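Local structure of dihydrodipicolinate synthase (Oceanobacillus iheyensis HTE831, 3D0C) at residues Val246-Leu251 / Val261-Glu266; Trp199-Tyr204 / Phe224-Ala229; Ile142-Ala147 / Asp151-Glu156. The protein probably catalyses the condensation of pyruvate with aspartate semialdehyde to give 4-hydroxy-tetrahydrodipicolinate, an early step of lysine biosynthesis. The protein carries 1 engineered substitution. All blocks are in the same frame, centred on the assembly; numbering follows the deposited sequence.

In the fold
Three contacts follow one another along the chain without nesting or crossing. Interaction 3 comes first: F144, at the end of strand 140-144, meets helix 152-157 across a very short loop, within one beta-alpha-beta unit of the TIM barrel. Interaction 2 then closes a loop of 19 residues that runs through strand 210-213 and brings helix 196-206 beside helix 220-232 on the outside of the barrel. The chain continues into helix 235-257, where interaction 1 closes a nine-residue, mostly helical link in which the chain turns into helix 260-270, tying together two of the helices that follow the last strand. Interactions 1 and 2 have centres about 18 Å apart and do not touch.

Interaction 1 (Val246-Leu251 / Val261-Glu266); sequences VPFEDL and VVIIKE
I263 is the central side chain here, reaching from helix 260-270 between F248 and L251 of helix 235-257. The two helices are consecutive and belong to the helical region that follows the last strand of the TIM barrel. The N-to-C directions of the two short segments differ by 124°. Their closest pair of CA atoms is that of L251 and I263, at 7.1 Å. From CB, which points toward the other helix, I263 divides into two branches. CG2 lies over one face of the F248 ring, 4.2 Å from its centroid and 27° off the normal, a CH-pi contact shifted toward the CE1 side of the ring. The other branch goes toward L251: I263 CG1 passes 3.9 Å from L251 O, and I263 CD1 ends 3.8 Å from L251 CB. That carbonyl oxygen also accepts a hydrogen bond from N259 ND2, in the turn between the helices. F248 comes to meet the isoleucines because its CG is anti to the backbone N (chi1 -173°), which carries the ring past I263 in the opposite direction. The tip of the ring then meets I264 at its edge, with F248 CZ 4.1 Å from I264 CG1 and the two side chains at about a right angle. I264 also packs near T56, predicted to bind pyruvate, which brings this apolar cluster close to the probable substrate site. All four touching residues are buried. R252 touches both isoleucines and forms a salt bridge with E249 through its NH1. The bridging carboxylate oxygen, E249 OE2, lies in the plane of the F248 ring at its edge, 3.5 Å from F248 CD2.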
loop_
_atom_site.group_PDB
_atom_site.type_symbol
_atom_site.label_atom_id
_atom_site.label_comp_id
_atom_site.label_asym_id
_atom_site.label_seq_id
_atom_site.Cartn_x
_atom_site.Cartn_y
_atom_site.Cartn_z
ATOM N N VAL A 246 21.193 -14.624 -9.022
ATOM C CA VAL A 246 20.028 -15.084 -8.269
ATOM C C VAL A 246 20.227 -14.998 -6.752
ATOM O O VAL A 246 19.322 -14.576 -6.027
ATOM C CB VAL A 246 19.646 -16.529 -8.665
ATOM C CG1 VAL A 246 18.717 -17.135 -7.622
ATOM C CG2 VAL A 246 18.945 -16.518 -10.024
ATOM N N PRO A 247 21.414 -15.388 -6.249
ATOM C CA PRO A 247 21.686 -15.337 -4.805
ATOM C C PRO A 247 21.453 -13.946 -4.205
ATOM O O PRO A 247 21.016 -13.820 -3.059
ATOM C CB PRO A 247 23.150 -15.762 -4.717
ATOM C CG PRO A 247 23.281 -16.719 -5.877
ATOM C CD PRO A 247 22.569 -15.955 -6.971
ATOM N N PHE A 248 21.755 -12.914 -4.988
ATOM C CA PHE A 248 21.583 -11.521 -4.568
ATOM C C PHE A 248 20.089 -11.194 -4.501
ATOM O O PHE A 248 19.601 -10.619 -3.526
ATOM C CB PHE A 248 22.267 -10.587 -5.574
ATOM C CG PHE A 248 22.301 -9.135 -5.147
ATOM C CD1 PHE A 248 23.266 -8.676 -4.255
ATOM C CD2 PHE A 248 21.365 -8.227 -5.641
ATOM C CE1 PHE A 248 23.302 -7.336 -3.862
ATOM C CE2 PHE A 248 21.392 -6.886 -5.254
ATOM C CZ PHE A 248 22.363 -6.442 -4.364
ATOM N N GLU A 249 19.366 -11.561 -5.553
ATOM C CA GLU A 249 17.935 -11.310 -5.608
ATOM C C GLU A 249 17.212 -12.111 -4.540
ATOM O O GLU A 249 16.229 -11.642 -3.976
ATOM C CB GLU A 249 17.395 -11.633 -7.005
ATOM C CG GLU A 249 17.963 -10.708 -8.074
ATOM C CD GLU A 249 17.561 -9.251 -7.862
ATOM O OE1 GLU A 249 16.383 -8.916 -8.094
ATOM O OE2 GLU A 249 18.420 -8.440 -7.457
ATOM N N ASP A 250 17.696 -13.312 -4.240
ATOM C CA ASP A 250 17.045 -14.102 -3.200
ATOM C C ASP A 250 17.221 -13.433 -1.834
ATOM O O ASP A 250 16.300 -13.426 -1.018
ATOM C CB ASP A 250 17.584 -15.537 -3.179
ATOM C CG ASP A 250 17.009 -16.385 -4.301
ATOM O OD1 ASP A 250 15.968 -15.989 -4.877
ATOM O OD2 ASP A 250 17.582 -17.448 -4.602
ATOM N N LEU A 251 18.396 -12.869 -1.577
ATOM C CA LEU A 251 18.611 -12.182 -0.303
ATOM C C LEU A 251 17.643 -11.009 -0.195
ATOM O O LEU A 251 17.067 -10.765 0.865
ATOM C CB LEU A 251 20.041 -11.649 -0.194
ATOM C CG LEU A 251 21.125 -12.647 0.226
ATOM C CD1 LEU A 251 22.510 -12.004 0.112
ATOM C CD2 LEU A 251 20.856 -13.096 1.655
ATOM N N VAL A 261 15.649 -3.275 -0.305
ATOM C CA VAL A 261 16.535 -2.120 -0.414
ATOM C C VAL A 261 17.746 -2.153 0.532
ATOM O O VAL A 261 18.850 -1.753 0.146
ATOM C CB VAL A 261 15.763 -0.799 -0.175
ATOM C CG1 VAL A 261 16.719 0.411 -0.261
ATOM C CG2 VAL A 261 14.672 -0.655 -1.201
ATOM N N VAL A 262 17.543 -2.607 1.764
ATOM C CA VAL A 262 18.642 -2.650 2.726
ATOM C C VAL A 262 19.789 -3.526 2.226
ATOM O O VAL A 262 20.955 -3.260 2.524
ATOM C CB VAL A 262 18.157 -3.131 4.122
ATOM C CG1 VAL A 262 17.488 -4.477 4.011
ATOM C CG2 VAL A 262 19.332 -3.181 5.100
ATOM N N ILE A 263 19.466 -4.560 1.452
ATOM C CA ILE A 263 20.502 -5.428 0.903
ATOM C C ILE A 263 21.376 -4.628 -0.068
ATOM O O ILE A 263 22.606 -4.749 -0.065
ATOM C CB ILE A 263 19.886 -6.638 0.154
ATOM C CG1 ILE A 263 19.495 -7.727 1.160
ATOM C CG2 ILE A 263 20.871 -7.176 -0.882
ATOM C CD1 ILE A 263 20.683 -8.431 1.814
ATOM N N ILE A 264 20.736 -3.808 -0.892
ATOM C CA ILE A 264 21.451 -2.993 -1.863
ATOM C C ILE A 264 22.336 -1.938 -1.193
ATOM O O ILE A 264 23.491 -1.765 -1.581
ATOM C CB ILE A 264 20.466 -2.286 -2.833
ATOM C CG1 ILE A 264 19.787 -3.318 -3.737
ATOM C CG2 ILE A 264 21.197 -1.269 -3.672
ATOM C CD1 ILE A 264 18.755 -2.715 -4.671
ATOM N N LYS A 265 21.798 -1.238 -0.195
ATOM C CA LYS A 265 22.567 -0.203 0.495
ATOM C C LYS A 265 23.733 -0.764 1.309
ATOM O O LYS A 265 24.819 -0.191 1.307
ATOM C CB LYS A 265 21.654 0.653 1.383
ATOM C CG LYS A 265 20.771 1.602 0.577
ATOM C CD LYS A 265 19.997 2.590 1.447
ATOM C CE LYS A 265 19.274 3.617 0.575
ATOM N NZ LYS A 265 18.466 4.595 1.347
ATOM N N GLU A 266 23.527 -1.884 1.994
ATOM C CA GLU A 266 24.623 -2.447 2.761
ATOM C C GLU A 266 25.685 -2.973 1.807
ATOM O O GLU A 266 26.878 -2.896 2.094
ATOM C CB GLU A 266 24.121 -3.544 3.704
ATOM C CG GLU A 266 23.389 -2.975 4.904
ATOM C CD GLU A 266 23.446 -3.876 6.121
ATOM O OE1 GLU A 266 24.448 -4.608 6.279
ATOM O OE2 GLU A 266 22.499 -3.834 6.934
#

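Interaction 2 (Trp199-Tyr204 / Phe224-Ala229); sequences WAPFFY and FALLEA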
loop_
_atom_site.group_PDB
_atom_site.type_symbol
_atom_site.label_atom_id
_atom_site.label_comp_id
_atom_site.label_asym_id
_atom_site.label_seq_id
_atom_site.Cartn_x
_atom_site.Cartn_y
_atom_site.Cartn_z
ATOM N N TRP A 199 13.901 -13.260 -12.798
ATOM C CA TRP A 199 12.819 -13.624 -13.706
ATOM C C TRP A 199 13.004 -13.213 -15.163
ATOM O O TRP A 199 12.308 -13.721 -16.041
ATOM C CB TRP A 199 11.486 -13.079 -13.180
ATOM C CG TRP A 199 11.046 -13.799 -11.959
ATOM C CD1 TRP A 199 11.369 -13.500 -10.664
ATOM C CD2 TRP A 199 10.299 -15.018 -11.915
ATOM N NE1 TRP A 199 10.878 -14.465 -9.818
ATOM C CE2 TRP A 199 10.219 -15.411 -10.560
ATOM C CE3 TRP A 199 9.701 -15.826 -12.889
ATOM C CZ2 TRP A 199 9.554 -16.570 -10.153
ATOM C CZ3 TRP A 199 9.040 -16.983 -12.484
ATOM C CH2 TRP A 199 8.976 -17.343 -11.127
ATOM N N ALA A 200 13.947 -12.315 -15.428
ATOM C CA ALA A 200 14.182 -11.828 -16.782
ATOM C C ALA A 200 14.280 -12.889 -17.888
ATOM O O ALA A 200 13.640 -12.756 -18.934
ATOM C CB ALA A 200 15.428 -10.935 -16.802
ATOM N N PRO A 201 15.084 -13.949 -17.680
ATOM C CA PRO A 201 15.235 -15.003 -18.689
ATOM C C PRO A 201 13.917 -15.638 -19.096
ATOM O O PRO A 201 13.658 -15.852 -20.278
ATOM C CB PRO A 201 16.161 -16.008 -18.008
ATOM C CG PRO A 201 16.989 -15.149 -17.125
ATOM C CD PRO A 201 15.949 -14.226 -16.521
ATOM N N PHE A 202 13.076 -15.928 -18.114
ATOM C CA PHE A 202 11.800 -16.563 -18.409
ATOM C C PHE A 202 10.833 -15.603 -19.079
ATOM O O PHE A 202 10.112 -15.991 -20.003
ATOM C CB PHE A 202 11.206 -17.142 -17.125
ATOM C CG PHE A 202 12.131 -18.091 -16.433
ATOM C CD1 PHE A 202 12.371 -19.358 -16.959
ATOM C CD2 PHE A 202 12.849 -17.682 -15.316
ATOM C CE1 PHE A 202 13.317 -20.199 -16.389
ATOM C CE2 PHE A 202 13.798 -18.516 -14.739
ATOM C CZ PHE A 202 14.033 -19.779 -15.279
ATOM N N PHE A 203 10.827 -14.352 -18.624
ATOM C CA PHE A 203 9.950 -13.343 -19.209
ATOM C C PHE A 203 10.347 -13.068 -20.650
ATOM O O PHE A 203 9.485 -12.843 -21.504
ATOM C CB PHE A 203 10.026 -12.039 -18.420
ATOM C CG PHE A 203 9.053 -11.959 -17.277
ATOM C CD1 PHE A 203 9.073 -12.908 -16.257
ATOM C CD2 PHE A 203 8.124 -10.929 -17.213
ATOM C CE1 PHE A 203 8.176 -12.830 -15.191
ATOM C CE2 PHE A 203 7.226 -10.841 -16.155
ATOM C CZ PHE A 203 7.252 -11.793 -15.138
ATOM N N TYR A 204 11.655 -13.076 -20.903
ATOM C CA TYR A 204 12.195 -12.822 -22.237
ATOM C C TYR A 204 11.779 -13.903 -23.211
ATOM O O TYR A 204 11.390 -13.616 -24.345
ATOM C CB TYR A 204 13.723 -12.740 -22.202
ATOM C CG TYR A 204 14.244 -11.329 -22.215
ATOM C CD1 TYR A 204 14.063 -10.491 -21.115
ATOM C CD2 TYR A 204 14.899 -10.818 -23.337
ATOM C CE1 TYR A 204 14.520 -9.175 -21.127
ATOM C CE2 TYR A 204 15.360 -9.501 -23.363
ATOM C CZ TYR A 204 15.167 -8.686 -22.253
ATOM O OH TYR A 204 15.614 -7.385 -22.254
ATOM N N PHE A 224 24.210 -6.060 -17.023
ATOM C CA PHE A 224 24.372 -5.830 -18.454
ATOM C C PHE A 224 24.889 -7.066 -19.174
ATOM O O PHE A 224 24.670 -7.218 -20.374
ATOM C CB PHE A 224 25.289 -4.633 -18.713
ATOM C CG PHE A 224 24.556 -3.323 -18.783
ATOM C CD1 PHE A 224 23.778 -3.008 -19.893
ATOM C CD2 PHE A 224 24.608 -2.427 -17.723
ATOM C CE1 PHE A 224 23.062 -1.812 -19.945
ATOM C CE2 PHE A 224 23.899 -1.233 -17.762
ATOM C CZ PHE A 224 23.124 -0.925 -18.873
ATOM N N ALA A 225 25.581 -7.938 -18.445
ATOM C CA ALA A 225 26.077 -9.178 -19.038
ATOM C C ALA A 225 24.842 -10.035 -19.346
ATOM O O ALA A 225 24.763 -10.705 -20.382
ATOM C CB ALA A 225 26.999 -9.900 -18.065
ATOM N N LEU A 226 23.871 -9.992 -18.438
ATOM C CA LEU A 226 22.633 -10.740 -18.622
ATOM C C LEU A 226 21.836 -10.155 -19.784
ATOM O O LEU A 226 21.293 -10.898 -20.605
ATOM C CB LEU A 226 21.784 -10.704 -17.344
ATOM C CG LEU A 226 20.423 -11.401 -17.461
ATOM C CD1 LEU A 226 20.641 -12.854 -17.842
ATOM C CD2 LEU A 226 19.662 -11.300 -16.148
ATOM N N LEU A 227 21.755 -8.830 -19.866
ATOM C CA LEU A 227 21.006 -8.223 -20.964
ATOM C C LEU A 227 21.618 -8.603 -22.310
ATOM O O LEU A 227 20.909 -8.994 -23.235
ATOM C CB LEU A 227 20.970 -6.697 -20.835
ATOM C CG LEU A 227 20.293 -5.974 -22.010
ATOM C CD1 LEU A 227 18.826 -6.360 -22.097
ATOM C CD2 LEU A 227 20.425 -4.476 -21.834
ATOM N N GLU A 228 22.939 -8.494 -22.422
ATOM C CA GLU A 228 23.589 -8.828 -23.684
ATOM C C GLU A 228 23.349 -10.285 -24.060
ATOM O O GLU A 228 23.036 -10.591 -25.211
ATOM C CB GLU A 228 25.091 -8.561 -23.614
ATOM C CG GLU A 228 25.788 -8.812 -24.941
ATOM C CD GLU A 228 27.212 -8.296 -24.964
ATOM O OE1 GLU A 228 28.041 -8.796 -24.174
ATOM O OE2 GLU A 228 27.498 -7.387 -25.775
ATOM N N ALA A 229 23.494 -11.175 -23.086
ATOM C CA ALA A 229 23.283 -12.595 -23.321
ATOM C C ALA A 229 21.872 -12.844 -23.850
ATOM O O ALA A 229 21.689 -13.582 -24.814
ATOM C CB ALA A 229 23.508 -13.377 -22.032
#
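L226 and L227 of helix 220-232 face A200, P201 and Y204 of helix 196-206 in a mainly apolar contact. The segments run nearly the same way, with a crossing angle of -18°, but their axes stay 10.9 Å apart, so side chains must bridge the distance and only 141 Å² is buried. L226 points toward the other helix and opens its fork against the neighbours A200 and P201: L226 CD2 approaches the methyl of A200, 4.3 Å from its CB, while L226 CD1 lies 4.4 Å from P201 CG. These are loose contacts, and P201 also packs against W239 and W242 of helix 235-257. One turn on from A200, Y204 extends its phenol toward L227, placing the ring with chi1 at -101°, away from a staggered position. The two side chains meet at a slant, and neither the face nor the edge of the ring is presented squarely. The nearest approach is at the phenol end, where Y204 OH comes within 3.4 Å of L227 CD1. L227 swings CG to the far side of CB from its own N (chi1 176°), which brings its end nearer to Y204 although the CB does not aim at the other helix. A200, Y204 and L227 all also touch F211 of strand 210-213, so F211 lies against both helices. Neighbouring, near-parallel helices, each following its own strand and packed on the barrel, are typical of the outer helical layer of a TIM barrel.

Interaction 3 (Ile142-Ala147 / Asp151-Glu156); sequences IYFKDA and DDVIKE
F144 turns its ring onto the start of helix 152-157, where D151, V153 and I154 meet it, inside the beta-alpha-beta unit of strands 140-144 and 163-168 in the TIM barrel. F144 sets its ring beside its carbonyl carbon, and this sends the ring from the end of its strand toward the helix. I154 answers with an extended chain: CG1 lies on the side of its backbone N, and a chi2 of 171° carries CD1 over one face of the ring, 3.8 Å from its centroid and 14° off the normal. This nearly centred CH-pi contact is supported by I154 CG1, which lies 4.0 Å from F144 CE1. V153, whose CB points toward the strand, approaches the same ring obliquely, with its CB 4.2 Å from F144 CE1. At another corner D151 brings its carboxylate in at a slant, the two planes 44° apart, with D151 OD1 3.7 Å from F144 CE2. That carboxylate is held mainly by other residues: OD1 is hydrogen-bonded to Y168 OH, and OD2 forms a salt bridge with R175 NE, whose side chain also touches F144. These two bonds fix the carboxylate beside the ring, and the arginine probably balances its charge. The F144 side chain lies about 7 Å from that of K167, predicted to form the Schiff base, although the backbones of the two residues are hydrogen-bonded between adjacent strands. The side chain of its neighbour Y143, a predicted proton donor/acceptor, does pack on K167. Beside it K145 folds back, and K145 NZ donates to Y143 OH over 3.0 Å.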
loop_
_atom_site.group_PDB
_atom_site.type_symbol
_atom_site.label_atom_id
_atom_site.label_comp_id
_atom_site.label_asym_id
_atom_site.label_seq_id
_atom_site.Cartn_x
_atom_site.Cartn_y
_atom_site.Cartn_z
ATOM N N ILE A 142 2.779 1.375 -16.522
ATOM C CA ILE A 142 2.076 0.824 -15.360
ATOM C C ILE A 142 2.823 -0.344 -14.717
ATOM O O ILE A 142 3.224 -1.292 -15.397
ATOM C CB ILE A 142 0.656 0.337 -15.716
ATOM C CG1 ILE A 142 -0.185 1.543 -16.125
ATOM C CG2 ILE A 142 -0.013 -0.400 -14.531
ATOM C CD1 ILE A 142 -1.519 1.283 -16.791
ATOM N N TYR A 143 3.044 -0.224 -13.405
ATOM C CA TYR A 143 3.676 -1.268 -12.612
ATOM C C TYR A 143 2.504 -2.142 -12.172
ATOM O O TYR A 143 1.742 -1.787 -11.268
ATOM C CB TYR A 143 4.387 -0.662 -11.406
ATOM C CG TYR A 143 5.114 -1.687 -10.562
ATOM C CD1 TYR A 143 6.067 -2.546 -11.119
ATOM C CD2 TYR A 143 4.883 -1.767 -9.194
ATOM C CE1 TYR A 143 6.780 -3.464 -10.314
ATOM C CE2 TYR A 143 5.581 -2.666 -8.391
ATOM C CZ TYR A 143 6.525 -3.508 -8.946
ATOM O OH TYR A 143 7.203 -4.362 -8.105
ATOM N N PHE A 144 2.372 -3.278 -12.846
ATOM C CA PHE A 144 1.292 -4.240 -12.624
ATOM C C PHE A 144 1.757 -5.449 -11.805
ATOM O O PHE A 144 2.437 -6.339 -12.324
ATOM C CB PHE A 144 0.783 -4.711 -13.992
ATOM C CG PHE A 144 -0.617 -5.242 -13.978
ATOM C CD1 PHE A 144 -1.701 -4.375 -13.980
ATOM C CD2 PHE A 144 -0.854 -6.615 -13.978
ATOM C CE1 PHE A 144 -3.007 -4.862 -13.984
ATOM C CE2 PHE A 144 -2.153 -7.116 -13.981
ATOM C CZ PHE A 144 -3.234 -6.235 -13.984
ATOM N N LYS A 145 1.361 -5.507 -10.535
ATOM C CA LYS A 145 1.805 -6.596 -9.676
ATOM C C LYS A 145 0.733 -7.296 -8.842
ATOM O O LYS A 145 1.056 -8.183 -8.051
ATOM C CB LYS A 145 2.882 -6.069 -8.728
ATOM C CG LYS A 145 2.324 -5.127 -7.673
ATOM C CD LYS A 145 3.424 -4.437 -6.879
ATOM C CE LYS A 145 4.341 -5.432 -6.185
ATOM N NZ LYS A 145 5.536 -4.756 -5.593
ATOM N N ASP A 146 -0.525 -6.900 -9.002
ATOM C CA ASP A 146 -1.629 -7.485 -8.231
ATOM C C ASP A 146 -2.238 -8.651 -9.001
ATOM O O ASP A 146 -2.999 -8.440 -9.940
ATOM C CB ASP A 146 -2.700 -6.408 -7.987
ATOM C CG ASP A 146 -3.824 -6.868 -7.052
ATOM O OD1 ASP A 146 -3.981 -8.085 -6.808
ATOM O OD2 ASP A 146 -4.572 -5.989 -6.573
ATOM N N ALA A 147 -1.904 -9.876 -8.606
ATOM C CA ALA A 147 -2.431 -11.054 -9.286
ATOM C C ALA A 147 -3.958 -11.147 -9.223
ATOM O O ALA A 147 -4.572 -11.848 -10.030
ATOM C CB ALA A 147 -1.802 -12.325 -8.699
ATOM N N ASP A 151 -5.724 -9.458 -16.260
ATOM C CA ASP A 151 -4.857 -8.914 -17.284
ATOM C C ASP A 151 -5.687 -8.106 -18.285
ATOM O O ASP A 151 -5.137 -7.347 -19.078
ATOM C CB ASP A 151 -4.098 -10.038 -17.999
ATOM C CG ASP A 151 -3.109 -10.734 -17.085
ATOM O OD1 ASP A 151 -2.412 -10.010 -16.339
ATOM O OD2 ASP A 151 -3.023 -11.983 -17.110
ATOM N N ASP A 152 -7.009 -8.253 -18.245
ATOM C CA ASP A 152 -7.860 -7.493 -19.156
ATOM C C ASP A 152 -7.795 -5.994 -18.845
ATOM O O ASP A 152 -8.192 -5.172 -19.664
ATOM C CB ASP A 152 -9.309 -7.966 -19.075
ATOM C CG ASP A 152 -9.510 -9.365 -19.638
ATOM O OD1 ASP A 152 -8.728 -9.807 -20.512
ATOM O OD2 ASP A 152 -10.479 -10.019 -19.209
ATOM N N VAL A 153 -7.316 -5.642 -17.654
ATOM C CA VAL A 153 -7.171 -4.233 -17.282
ATOM C C VAL A 153 -6.132 -3.648 -18.237
ATOM O O VAL A 153 -6.294 -2.548 -18.772
ATOM C CB VAL A 153 -6.642 -4.071 -15.836
ATOM C CG1 VAL A 153 -6.237 -2.610 -15.574
ATOM C CG2 VAL A 153 -7.701 -4.520 -14.847
ATOM N N ILE A 154 -5.058 -4.410 -18.432
ATOM C CA ILE A 154 -3.978 -4.022 -19.323
ATOM C C ILE A 154 -4.497 -3.972 -20.765
ATOM O O ILE A 154 -4.261 -3.000 -21.481
ATOM C CB ILE A 154 -2.800 -5.035 -19.245
ATOM C CG1 ILE A 154 -2.099 -4.930 -17.887
ATOM C CG2 ILE A 154 -1.816 -4.781 -20.375
ATOM C CD1 ILE A 154 -1.081 -6.031 -17.635
ATOM N N LYS A 155 -5.197 -5.026 -21.178
ATOM C CA LYS A 155 -5.745 -5.121 -22.534
ATOM C C LYS A 155 -6.647 -3.934 -22.858
ATOM O O LYS A 155 -6.579 -3.361 -23.950
ATOM C CB LYS A 155 -6.522 -6.434 -22.689
ATOM C CG LYS A 155 -5.634 -7.676 -22.590
ATOM C CD LYS A 155 -6.431 -8.974 -22.491
ATOM C CE LYS A 155 -7.316 -9.201 -23.703
ATOM N NZ LYS A 155 -8.017 -10.516 -23.607
ATOM N N GLU A 156 -7.481 -3.569 -21.894
ATOM C CA GLU A 156 -8.399 -2.443 -22.028
ATOM C C GLU A 156 -7.670 -1.113 -22.238
ATOM O O GLU A 156 -8.088 -0.280 -23.046
ATOM C CB GLU A 156 -9.264 -2.345 -20.769
ATOM C CG GLU A 156 -9.952 -1.012 -20.583
ATOM C CD GLU A 156 -11.334 -0.988 -21.183
ATOM O OE1 GLU A 156 -11.469 -1.324 -22.379
ATOM O OE2 GLU A 156 -12.288 -0.633 -20.455
#